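Local coordinates for protein suppressor of fused homolog (Drosophila melanogaster, PDB 6LPH) that probably binds and sequesters transcription factors of the Hedgehog pathway, the piece described here being its N-terminal part, at residues F77-L82 with Y142-G147; T167-N172 with D235-V240; L181-T186 with T190-Q195; G214-L219 with D228-N233. All blocks are in the same frame, centred on the assembly; numbering follows the deposited sequence.

Contact 1. Residues F77-L82 with Y142-G147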
# COMPACT_ATOMS: atom_id res chain seq x y z
N PHE A 77 4.81 6.16 -5.29
CA PHE A 77 5.93 7.07 -5.58
C PHE A 77 5.36 8.47 -5.50
O PHE A 77 4.49 8.83 -6.32
CB PHE A 77 6.46 6.88 -7.00
CG PHE A 77 7.00 5.51 -7.29
CD1 PHE A 77 6.14 4.44 -7.57
CD2 PHE A 77 8.38 5.30 -7.36
CE1 PHE A 77 6.63 3.18 -7.87
CE2 PHE A 77 8.87 4.03 -7.68
CZ PHE A 77 8.00 2.97 -7.93
N GLY A 78 5.87 9.25 -4.55
CA GLY A 78 5.49 10.65 -4.42
C GLY A 78 5.56 11.23 -3.03
O GLY A 78 5.68 12.44 -2.90
N LEU A 79 5.44 10.39 -1.99
CA LEU A 79 5.56 10.85 -0.58
C LEU A 79 7.02 11.13 -0.23
O LEU A 79 7.31 11.99 0.61
CB LEU A 79 4.93 9.85 0.42
CG LEU A 79 3.39 9.76 0.26
CD1 LEU A 79 2.86 8.52 0.93
CD2 LEU A 79 2.81 10.96 0.96
N SER A 80 7.93 10.41 -0.89
CA SER A 80 9.36 10.72 -0.79
C SER A 80 9.75 11.72 -1.89
O SER A 80 8.93 12.07 -2.75
CB SER A 80 10.18 9.43 -0.89
OG SER A 80 10.10 8.90 -2.20
N ASP A 81 11.00 12.20 -1.85
CA ASP A 81 11.43 13.21 -2.81
C ASP A 81 11.96 12.52 -4.07
O ASP A 81 13.14 12.18 -4.15
CB ASP A 81 12.49 14.13 -2.19
CG ASP A 81 12.97 15.22 -3.14
OD1 ASP A 81 13.90 15.96 -2.77
OD2 ASP A 81 12.43 15.32 -4.26
N LEU A 82 11.07 12.31 -5.05
CA LEU A 82 11.43 11.67 -6.32
C LEU A 82 12.42 12.48 -7.16
O LEU A 82 13.20 11.92 -7.93
CB LEU A 82 10.16 11.46 -7.16
CG LEU A 82 9.04 10.60 -6.51
CD1 LEU A 82 7.82 10.45 -7.46
CD2 LEU A 82 9.59 9.24 -6.08
N TYR A 142 -3.99 12.58 3.00
CA TYR A 142 -4.15 12.73 4.43
C TYR A 142 -2.79 13.17 5.03
O TYR A 142 -2.72 14.17 5.77
CB TYR A 142 -4.65 11.39 5.00
CG TYR A 142 -4.62 11.31 6.51
CD1 TYR A 142 -5.33 12.24 7.28
CD2 TYR A 142 -3.90 10.33 7.16
CE1 TYR A 142 -5.32 12.17 8.67
CE2 TYR A 142 -3.88 10.25 8.56
CZ TYR A 142 -4.59 11.18 9.29
OH TYR A 142 -4.59 11.12 10.66
N CYS A 143 -1.72 12.47 4.66
CA CYS A 143 -0.38 12.82 5.13
C CYS A 143 0.07 14.24 4.71
O CYS A 143 0.61 14.99 5.54
CB CYS A 143 0.65 11.77 4.69
SG CYS A 143 0.38 10.19 5.52
N PHE A 144 -0.16 14.60 3.44
CA PHE A 144 0.20 15.95 2.96
C PHE A 144 -0.59 17.02 3.70
O PHE A 144 -0.04 18.04 4.13
CB PHE A 144 -0.04 16.11 1.44
CG PHE A 144 1.09 15.62 0.56
CD1 PHE A 144 1.90 14.57 0.94
CD2 PHE A 144 1.31 16.20 -0.70
CE1 PHE A 144 2.93 14.12 0.11
CE2 PHE A 144 2.33 15.74 -1.53
CZ PHE A 144 3.16 14.70 -1.12
N GLN A 145 -1.88 16.79 3.87
CA GLN A 145 -2.75 17.80 4.43
C GLN A 145 -2.57 17.99 5.92
O GLN A 145 -2.69 19.11 6.42
CB GLN A 145 -4.20 17.53 4.05
CG GLN A 145 -4.43 17.83 2.57
CD GLN A 145 -5.72 17.27 2.01
OE1 GLN A 145 -6.49 16.60 2.70
NE2 GLN A 145 -5.96 17.54 0.73
N THR A 146 -2.25 16.92 6.65
CA THR A 146 -1.99 17.10 8.08
C THR A 146 -0.50 17.34 8.41
O THR A 146 -0.18 17.88 9.47
CB THR A 146 -2.53 15.92 8.93
OG1 THR A 146 -1.83 14.74 8.57
CG2 THR A 146 -4.04 15.70 8.70
N GLY A 147 0.40 16.94 7.51
CA GLY A 147 1.83 17.08 7.76
C GLY A 147 2.44 15.99 8.64
O GLY A 147 3.65 15.99 8.84
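Leu79 and Phe144 meet because each turns its CG anti to its own carbonyl carbon, with chi1 at -67° in the leucine and -84° in the phenylalanine. Neither CB is aimed straight across the gap, yet these torsions swing both side-chain ends into it. One methyl of the leucine does the touching: Leu79 CD2 lies 3.3 Å from Phe144 CE1, a close approach, and 3.7 Å from Phe144 CD1, coming obliquely onto that side of the ring. The same methyl reaches the helix itself, where Leu79 CD2 is 4.4 Å from Cys143 CB, so this single methyl touches two successive helix residues, Cys143 more loosely. Phenylalanine is long enough to bring CZ to the backbone, and its weakly positive C-H edge suits a carbonyl oxygen: Gly78 O lies in the ring plane, 3.8 Å from Phe144 CZ. That oxygen also accepts a hydrogen bond from His89 NE2. Gly78 has a phi of 151°, at which a CB would collide with the preceding carbonyl oxygen, and this explains the glycine. Glu103 holds the turn, its carboxylate taking hydrogen bonds from Gly78 N, Leu79 N and Ser80 OG. The contact thus sets the last turn of helix 131-146 against the loop leaving strand 71-77. Strand 97-109 supplies Phe102 and Leu104 beside Leu79 and Met100 beside Phe144, while Tyr44 meets the Phe144 ring edge-to-face.

Contact 2. Residues T167-N172 with D235-V240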
# COMPACT_ATOMS: atom_id res chain seq x y z
N THR A 167 -19.42 -4.74 2.55
CA THR A 167 -19.32 -6.00 3.29
C THR A 167 -17.99 -6.21 4.05
O THR A 167 -17.94 -6.88 5.08
CB THR A 167 -19.55 -7.21 2.38
OG1 THR A 167 -18.64 -7.14 1.28
CG2 THR A 167 -21.00 -7.23 1.85
N SER A 168 -16.90 -5.64 3.57
CA SER A 168 -15.61 -5.93 4.22
C SER A 168 -15.58 -5.40 5.65
O SER A 168 -15.97 -4.26 5.90
CB SER A 168 -14.43 -5.34 3.46
OG SER A 168 -13.25 -5.67 4.16
N LYS A 169 -15.11 -6.21 6.58
CA LYS A 169 -14.91 -5.80 7.97
C LYS A 169 -13.58 -5.03 8.14
O LYS A 169 -13.25 -4.58 9.24
CB LYS A 169 -14.89 -7.04 8.87
CG LYS A 169 -16.22 -7.76 8.87
CD LYS A 169 -16.11 -9.15 9.45
CE LYS A 169 -17.44 -9.89 9.29
NZ LYS A 169 -18.51 -9.28 10.13
N LEU A 170 -12.81 -4.89 7.06
CA LEU A 170 -11.54 -4.12 7.17
C LEU A 170 -11.73 -2.62 6.85
O LEU A 170 -11.73 -2.24 5.67
CB LEU A 170 -10.43 -4.76 6.33
CG LEU A 170 -10.13 -6.23 6.61
CD1 LEU A 170 -8.86 -6.64 5.90
CD2 LEU A 170 -9.98 -6.52 8.11
N GLN A 171 -11.88 -1.79 7.90
CA GLN A 171 -12.22 -0.36 7.81
C GLN A 171 -11.16 0.58 8.33
O GLN A 171 -11.41 1.79 8.38
CB GLN A 171 -13.37 0.03 8.74
CG GLN A 171 -14.43 -0.98 9.00
CD GLN A 171 -15.32 -1.00 7.85
OE1 GLN A 171 -14.87 -1.34 6.78
NE2 GLN A 171 -16.57 -0.58 8.03
N ASN A 172 -10.05 0.03 8.80
CA ASN A 172 -9.02 0.83 9.46
C ASN A 172 -7.69 0.23 9.13
O ASN A 172 -7.63 -0.86 8.52
CB ASN A 172 -9.26 0.85 10.99
CG ASN A 172 -10.59 1.49 11.37
OD1 ASN A 172 -11.56 0.79 11.71
ND2 ASN A 172 -10.66 2.79 11.30
N ASP A 235 -11.73 -10.23 2.71
CA ASP A 235 -12.82 -11.15 3.03
C ASP A 235 -12.63 -11.80 4.40
O ASP A 235 -13.37 -12.72 4.76
CB ASP A 235 -12.90 -12.27 1.97
CG ASP A 235 -13.19 -11.74 0.58
OD1 ASP A 235 -14.09 -10.87 0.45
OD2 ASP A 235 -12.54 -12.20 -0.38
N ARG A 236 -11.63 -11.34 5.16
CA ARG A 236 -11.40 -11.92 6.50
C ARG A 236 -12.64 -11.78 7.38
O ARG A 236 -13.24 -10.71 7.46
CB ARG A 236 -10.21 -11.27 7.22
CG ARG A 236 -9.55 -12.29 8.09
CD ARG A 236 -8.59 -11.84 9.17
NE ARG A 236 -7.97 -10.51 9.11
CZ ARG A 236 -7.81 -9.78 10.22
NH1 ARG A 236 -7.21 -8.59 10.21
NH2 ARG A 236 -8.28 -10.24 11.38
N GLN A 237 -12.97 -12.84 8.09
CA GLN A 237 -14.27 -12.90 8.78
C GLN A 237 -14.18 -12.65 10.27
O GLN A 237 -15.14 -12.21 10.87
CB GLN A 237 -15.00 -14.22 8.50
CG GLN A 237 -15.65 -14.32 7.11
CD GLN A 237 -16.48 -13.09 6.74
OE1 GLN A 237 -16.24 -12.47 5.71
NE2 GLN A 237 -17.43 -12.72 7.59
N MET A 238 -13.01 -12.92 10.85
CA MET A 238 -12.84 -12.87 12.31
C MET A 238 -11.55 -12.15 12.64
O MET A 238 -10.58 -12.27 11.90
CB MET A 238 -12.81 -14.29 12.90
CG MET A 238 -14.21 -14.92 13.03
SD MET A 238 -14.22 -16.66 13.54
CE MET A 238 -13.76 -16.53 15.26
N SER A 239 -11.56 -11.39 13.75
CA SER A 239 -10.36 -10.67 14.18
C SER A 239 -9.44 -11.63 14.88
O SER A 239 -9.84 -12.75 15.25
CB SER A 239 -10.70 -9.53 15.15
OG SER A 239 -11.09 -10.05 16.41
N VAL A 240 -8.22 -11.17 15.11
CA VAL A 240 -7.22 -11.99 15.78
C VAL A 240 -7.68 -12.35 17.19
O VAL A 240 -7.41 -13.45 17.68
CB VAL A 240 -5.84 -11.28 15.79
CG1 VAL A 240 -5.84 -10.07 16.72
CG2 VAL A 240 -4.74 -12.28 16.13
O HOH W 1 -14.12 -8.87 5.75
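The guanidinium of Arg236 has Leu170 CD2 coming to it obliquely, 4.0 Å from Arg236 NH1, while the backbone carbon of Ser239 lies in its plane at the edge. The two side chains cross at about a right angle. This is loop-to-loop packing, and it includes an ST turn: Ser168 OG accepts from Leu170 N at 3.0 Å, a bond that serine can make because its hydroxyl sits one carbon from the backbone. Ser168 OG is also hydrogen-bonded to Met234 O, tying the turn to the chain just before 235-240. Arginine suits its place because its terminal NH2 nitrogen can serve two partners: Arg236 NH2 donates to Met238 O at 3.1 Å, with the acceptor tilted 19° out of the guanidinium plane, and makes a salt bridge with Glu203 of helix 201-219. Leucine fills the buried side of the contact, where Phe200 touches both Leu170 and Arg236. Toward solvent, the long aliphatic part of Lys169 lies across Gln237, and Lys169 CD is 3.5 Å from Gln237 O. A single water joins the two backbones, accepting from Lys169 N at 3.0 Å and donating to Arg236 O at 2.7 Å.

Contact 3. Residues L181-T186 with T190-Q195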
# COMPACT_ATOMS: atom_id res chain seq x y z
N LEU A 181 10.84 -4.76 1.48
CA LEU A 181 11.46 -3.51 1.01
C LEU A 181 12.28 -2.82 2.08
O LEU A 181 13.26 -2.16 1.77
CB LEU A 181 10.44 -2.55 0.41
CG LEU A 181 9.62 -3.14 -0.74
CD1 LEU A 181 8.72 -2.07 -1.34
CD2 LEU A 181 10.52 -3.76 -1.79
N GLY A 182 11.84 -2.96 3.34
CA GLY A 182 12.55 -2.36 4.47
C GLY A 182 12.71 -0.85 4.33
O GLY A 182 11.77 -0.12 4.02
N CYS A 183 13.92 -0.36 4.57
CA CYS A 183 14.17 1.08 4.53
C CYS A 183 15.45 1.25 3.74
O CYS A 183 16.36 0.45 3.87
CB CYS A 183 14.32 1.62 5.97
SG CYS A 183 12.93 1.23 7.09
N ILE A 184 15.52 2.27 2.88
CA ILE A 184 16.70 2.47 2.04
C ILE A 184 17.19 3.92 2.09
O ILE A 184 16.42 4.84 2.44
CB ILE A 184 16.45 2.10 0.57
CG1 ILE A 184 15.46 3.10 -0.09
CG2 ILE A 184 15.92 0.66 0.42
CD1 ILE A 184 15.22 2.83 -1.57
N ASP A 185 18.44 4.10 1.70
CA ASP A 185 19.00 5.43 1.53
C ASP A 185 18.91 5.70 0.03
O ASP A 185 18.95 4.75 -0.77
CB ASP A 185 20.48 5.45 1.95
CG ASP A 185 21.05 6.86 2.04
OD1 ASP A 185 20.25 7.82 2.14
OD2 ASP A 185 22.29 7.02 2.04
N THR A 186 18.74 6.96 -0.34
CA THR A 186 18.69 7.33 -1.76
C THR A 186 19.45 8.61 -1.94
O THR A 186 19.76 9.27 -0.94
CB THR A 186 17.24 7.53 -2.28
OG1 THR A 186 16.75 8.83 -1.92
CG2 THR A 186 16.27 6.44 -1.75
N THR A 190 16.56 9.40 3.00
CA THR A 190 16.13 8.06 3.41
C THR A 190 14.65 7.90 3.02
O THR A 190 13.89 8.87 3.00
CB THR A 190 16.28 7.82 4.92
OG1 THR A 190 15.55 8.83 5.63
CG2 THR A 190 17.80 7.88 5.37
N VAL A 191 14.28 6.66 2.72
CA VAL A 191 12.88 6.28 2.38
C VAL A 191 12.59 5.00 3.15
O VAL A 191 13.21 3.97 2.88
CB VAL A 191 12.73 6.03 0.88
CG1 VAL A 191 11.30 5.51 0.52
CG2 VAL A 191 13.02 7.31 0.10
N ASP A 192 11.67 5.07 4.12
CA ASP A 192 11.13 3.87 4.80
C ASP A 192 9.97 3.37 3.94
O ASP A 192 9.19 4.18 3.46
CB ASP A 192 10.49 4.27 6.14
CG ASP A 192 11.49 4.53 7.24
OD1 ASP A 192 12.70 4.36 7.00
OD2 ASP A 192 11.07 4.89 8.37
N PHE A 193 9.80 2.06 3.77
CA PHE A 193 8.58 1.56 3.11
C PHE A 193 7.55 1.19 4.17
O PHE A 193 7.73 0.21 4.91
CB PHE A 193 8.92 0.42 2.13
CG PHE A 193 9.71 0.91 0.94
CD1 PHE A 193 11.13 0.96 0.97
CD2 PHE A 193 9.06 1.41 -0.17
CE1 PHE A 193 11.85 1.46 -0.12
CE2 PHE A 193 9.78 1.92 -1.25
CZ PHE A 193 11.17 1.95 -1.24
N CYS A 194 6.50 2.02 4.28
CA CYS A 194 5.48 1.85 5.31
C CYS A 194 4.33 1.04 4.73
O CYS A 194 3.55 1.52 3.89
CB CYS A 194 4.98 3.21 5.79
SG CYS A 194 6.25 4.03 6.78
N GLN A 195 4.23 -0.21 5.19
CA GLN A 195 3.19 -1.09 4.67
C GLN A 195 1.91 -0.92 5.46
O GLN A 195 1.86 -1.11 6.69
CB GLN A 195 3.63 -2.55 4.69
CG GLN A 195 2.61 -3.49 4.06
CD GLN A 195 3.09 -4.92 4.07
OE1 GLN A 195 4.16 -5.24 3.53
NE2 GLN A 195 2.31 -5.79 4.69
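Three backbone hydrogen bonds join Leu181-Thr186 to Thr190-Gln195. Ile184 and Val191 form a hydrogen-bonded antiparallel pair: Ile184 N donates to Val191 O at 2.9 Å, and Val191 N returns a bond to Ile184 O at 2.8 Å. The third, Phe193 N to Gly182 O, is also 2.9 Å and runs nearly along the C=O axis. Weaker CA-H...O contacts flank this pair, from Cys183 CA to Val191 O and from Thr190 CA to Ile184 O, as expected at the non-hydrogen-bonded pairs Cys183-Asp192 and Asp185-Thr190. Together the strands make a beta hairpin, antiparallel with 156° between their directions, within the mixed sheet of the domain. On the other edge of strand 189-199, Asp192 bonds through its backbone to Gly101 and Glu103.

Apolar packing is concentrated on the Phe193 ring. Leu181 CD1 sits over one face in a CH-pi contact, 4.1 Å from the ring centroid, and Leu181 CB also touches Phe193 CG. At the ring edge lie Gly182 O and Ile184 CD1, the latter 3.9 Å from Phe193 CE1. Ile184 has CG1 between its backbone N and carbonyl carbon, chi1 68°, and from there the extended chain carries CD1 to the ring; beta-branched isoleucine and valine suit the extended backbone. Gly182, with a positive phi of 57°, makes the bend that brings Leu181 back over the phenylalanine. Leu25 and Val28 of helix 16-28 cover Leu181.

Cys183, Asp185, Thr190 and Asp192 point to the face opposite Ile184 and Val191, where Cys183 SG is 3.1 Å from Asp192 OD1, with Phe152 touching both residues.

Contact 4. Residues G214-L219 with D228-N233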
# COMPACT_ATOMS: atom_id res chain seq x y z
N GLY A 214 2.47 -4.50 18.96
CA GLY A 214 1.99 -5.72 19.63
C GLY A 214 0.80 -6.36 18.90
O GLY A 214 0.72 -7.59 18.78
N VAL A 215 -0.11 -5.54 18.39
CA VAL A 215 -1.22 -6.08 17.55
C VAL A 215 -0.69 -6.65 16.21
O VAL A 215 -1.13 -7.72 15.77
CB VAL A 215 -2.34 -5.03 17.31
CG1 VAL A 215 -3.42 -5.60 16.40
CG2 VAL A 215 -2.95 -4.58 18.63
N LEU A 216 0.24 -5.94 15.56
CA LEU A 216 0.85 -6.46 14.31
C LEU A 216 1.53 -7.81 14.56
O LEU A 216 1.44 -8.72 13.73
CB LEU A 216 1.87 -5.49 13.73
CG LEU A 216 1.25 -4.20 13.17
CD1 LEU A 216 2.32 -3.16 12.86
CD2 LEU A 216 0.34 -4.46 11.97
N ASN A 217 2.20 -7.92 15.71
CA ASN A 217 2.88 -9.14 16.07
C ASN A 217 1.91 -10.29 16.21
O ASN A 217 2.23 -11.42 15.79
CB ASN A 217 3.66 -8.99 17.38
CG ASN A 217 5.03 -8.35 17.17
OD1 ASN A 217 5.58 -8.38 16.07
ND2 ASN A 217 5.58 -7.78 18.24
N PHE A 218 0.73 -10.01 16.79
CA PHE A 218 -0.35 -11.02 16.89
C PHE A 218 -0.79 -11.48 15.51
O PHE A 218 -0.92 -12.68 15.26
CB PHE A 218 -1.58 -10.47 17.62
CG PHE A 218 -1.40 -10.25 19.10
CD1 PHE A 218 -0.44 -10.97 19.84
CD2 PHE A 218 -2.23 -9.34 19.77
CE1 PHE A 218 -0.31 -10.77 21.21
CE2 PHE A 218 -2.11 -9.14 21.15
CZ PHE A 218 -1.13 -9.85 21.86
N LEU A 219 -1.05 -10.52 14.61
CA LEU A 219 -1.49 -10.79 13.23
C LEU A 219 -0.52 -11.66 12.42
O LEU A 219 -0.94 -12.49 11.61
CB LEU A 219 -1.76 -9.48 12.48
CG LEU A 219 -2.90 -8.58 13.03
CD1 LEU A 219 -2.86 -7.21 12.37
CD2 LEU A 219 -4.26 -9.23 12.79
N ASP A 228 3.38 -14.01 8.02
CA ASP A 228 4.61 -13.26 8.32
C ASP A 228 4.64 -11.86 7.71
O ASP A 228 5.15 -10.91 8.33
CB ASP A 228 5.78 -14.00 7.70
CG ASP A 228 6.84 -14.31 8.66
OD1 ASP A 228 7.29 -13.37 9.36
OD2 ASP A 228 7.23 -15.52 8.72
N TRP A 229 4.12 -11.73 6.49
CA TRP A 229 4.23 -10.46 5.76
C TRP A 229 3.02 -9.59 5.81
O TRP A 229 2.93 -8.63 5.04
CB TRP A 229 4.59 -10.70 4.31
CG TRP A 229 6.02 -11.11 4.09
CD1 TRP A 229 6.96 -11.54 5.03
CD2 TRP A 229 6.69 -11.22 2.80
NE1 TRP A 229 8.14 -11.87 4.42
CE2 TRP A 229 8.05 -11.70 3.08
CE3 TRP A 229 6.32 -10.97 1.47
CZ2 TRP A 229 8.99 -11.91 2.06
CZ3 TRP A 229 7.27 -11.18 0.46
CH2 TRP A 229 8.57 -11.64 0.75
N LEU A 230 2.08 -9.91 6.71
CA LEU A 230 0.92 -9.05 7.01
C LEU A 230 0.13 -8.71 5.74
O LEU A 230 -0.12 -7.56 5.43
CB LEU A 230 1.36 -7.79 7.78
CG LEU A 230 1.87 -8.06 9.21
CD1 LEU A 230 2.57 -6.85 9.82
CD2 LEU A 230 0.75 -8.56 10.12
N VAL A 231 -0.26 -9.74 5.00
CA VAL A 231 -1.08 -9.56 3.83
C VAL A 231 -2.50 -9.26 4.29
O VAL A 231 -3.04 -9.92 5.18
CB VAL A 231 -1.04 -10.83 2.95
CG1 VAL A 231 -2.09 -10.76 1.82
CG2 VAL A 231 0.37 -11.03 2.40
N THR A 232 -3.10 -8.25 3.68
CA THR A 232 -4.52 -7.93 3.96
C THR A 232 -5.49 -8.75 3.10
O THR A 232 -5.39 -8.72 1.87
CB THR A 232 -4.78 -6.44 3.69
OG1 THR A 232 -3.92 -5.67 4.52
CG2 THR A 232 -6.26 -6.07 3.95
N ASN A 233 -6.42 -9.47 3.77
CA ASN A 233 -7.46 -10.23 3.09
C ASN A 233 -8.82 -9.54 3.34
O ASN A 233 -9.32 -9.57 4.46
CB ASN A 233 -7.49 -11.69 3.60
CG ASN A 233 -8.74 -12.44 3.16
OD1 ASN A 233 -9.40 -12.07 2.18
ND2 ASN A 233 -9.11 -13.49 3.92
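Leu230 reaches the helix with both of its methyls: CD1 meets the side chain of Leu216, and CD2 lies on Leu219 and on the carbonyl oxygen of Leu216. Leu230 CD2 is 3.6 Å from Leu219 CB and 3.7 Å from Leu216 O, so one methyl rests on the helix backbone as well as on a side chain. On the other branch, Leu230 CD1 is 3.9 Å from Leu216 CD2, the two side chains crossing at about a right angle. Leucine suits position 230, a buried site, because its forked end can touch two positions three residues apart, which share one side of a helix.

The backbone sets up this reach. Leu230 has positive phi and psi, 54° and 53°, an unusual conformation for a residue with a CB, and its CB points toward the helix. With CG anti to the carbonyl carbon, chi1 -68°, the fork extends in that direction. On the helix, Leu219 N bonds to Val215 O at 3.0 Å, a regular turn that fixes the spacing of Leu216 and Leu219.

Further out, Trp229 O accepts from Gln195 NE2 and Thr232 OG1 is hydrogen-bonded to Gly198 N, so strand 189-199 holds the loop on both sides of Leu230. The contact closes the end of helix 201-219 against the connection that follows it. Ala176 of strand 172-186 touches Leu230, Leu174 of the same strand lies against Val215, and Thr232 bonds through its backbone to Arg107 and Ala109 of strand 97-109.

How the contacts relate
Only contact 3 pairs strands of the sheet; the other three pack loops and helices around it. Contact 1 and contact 2 lie on opposite sides of the chain's centre, their own centres about 27 Å apart. The hairpin of contact 3 touches contact 1, where Ser80 CB packs 3.7 Å from Val191 CG2. It also reaches contact 4 through Gln195 NE2, 2.9 Å from Trp229 O in a probable hydrogen bond. Contacts 2 and 4, with centres about 13 Å apart, share a packed boundary: Leu170 CD1 lies 3.3 Å from Thr232 CG2, and Val240 packs on Phe218 and Leu219. Along the chain, contacts 3 and 4 are both nested inside the loop that contact 2 closes.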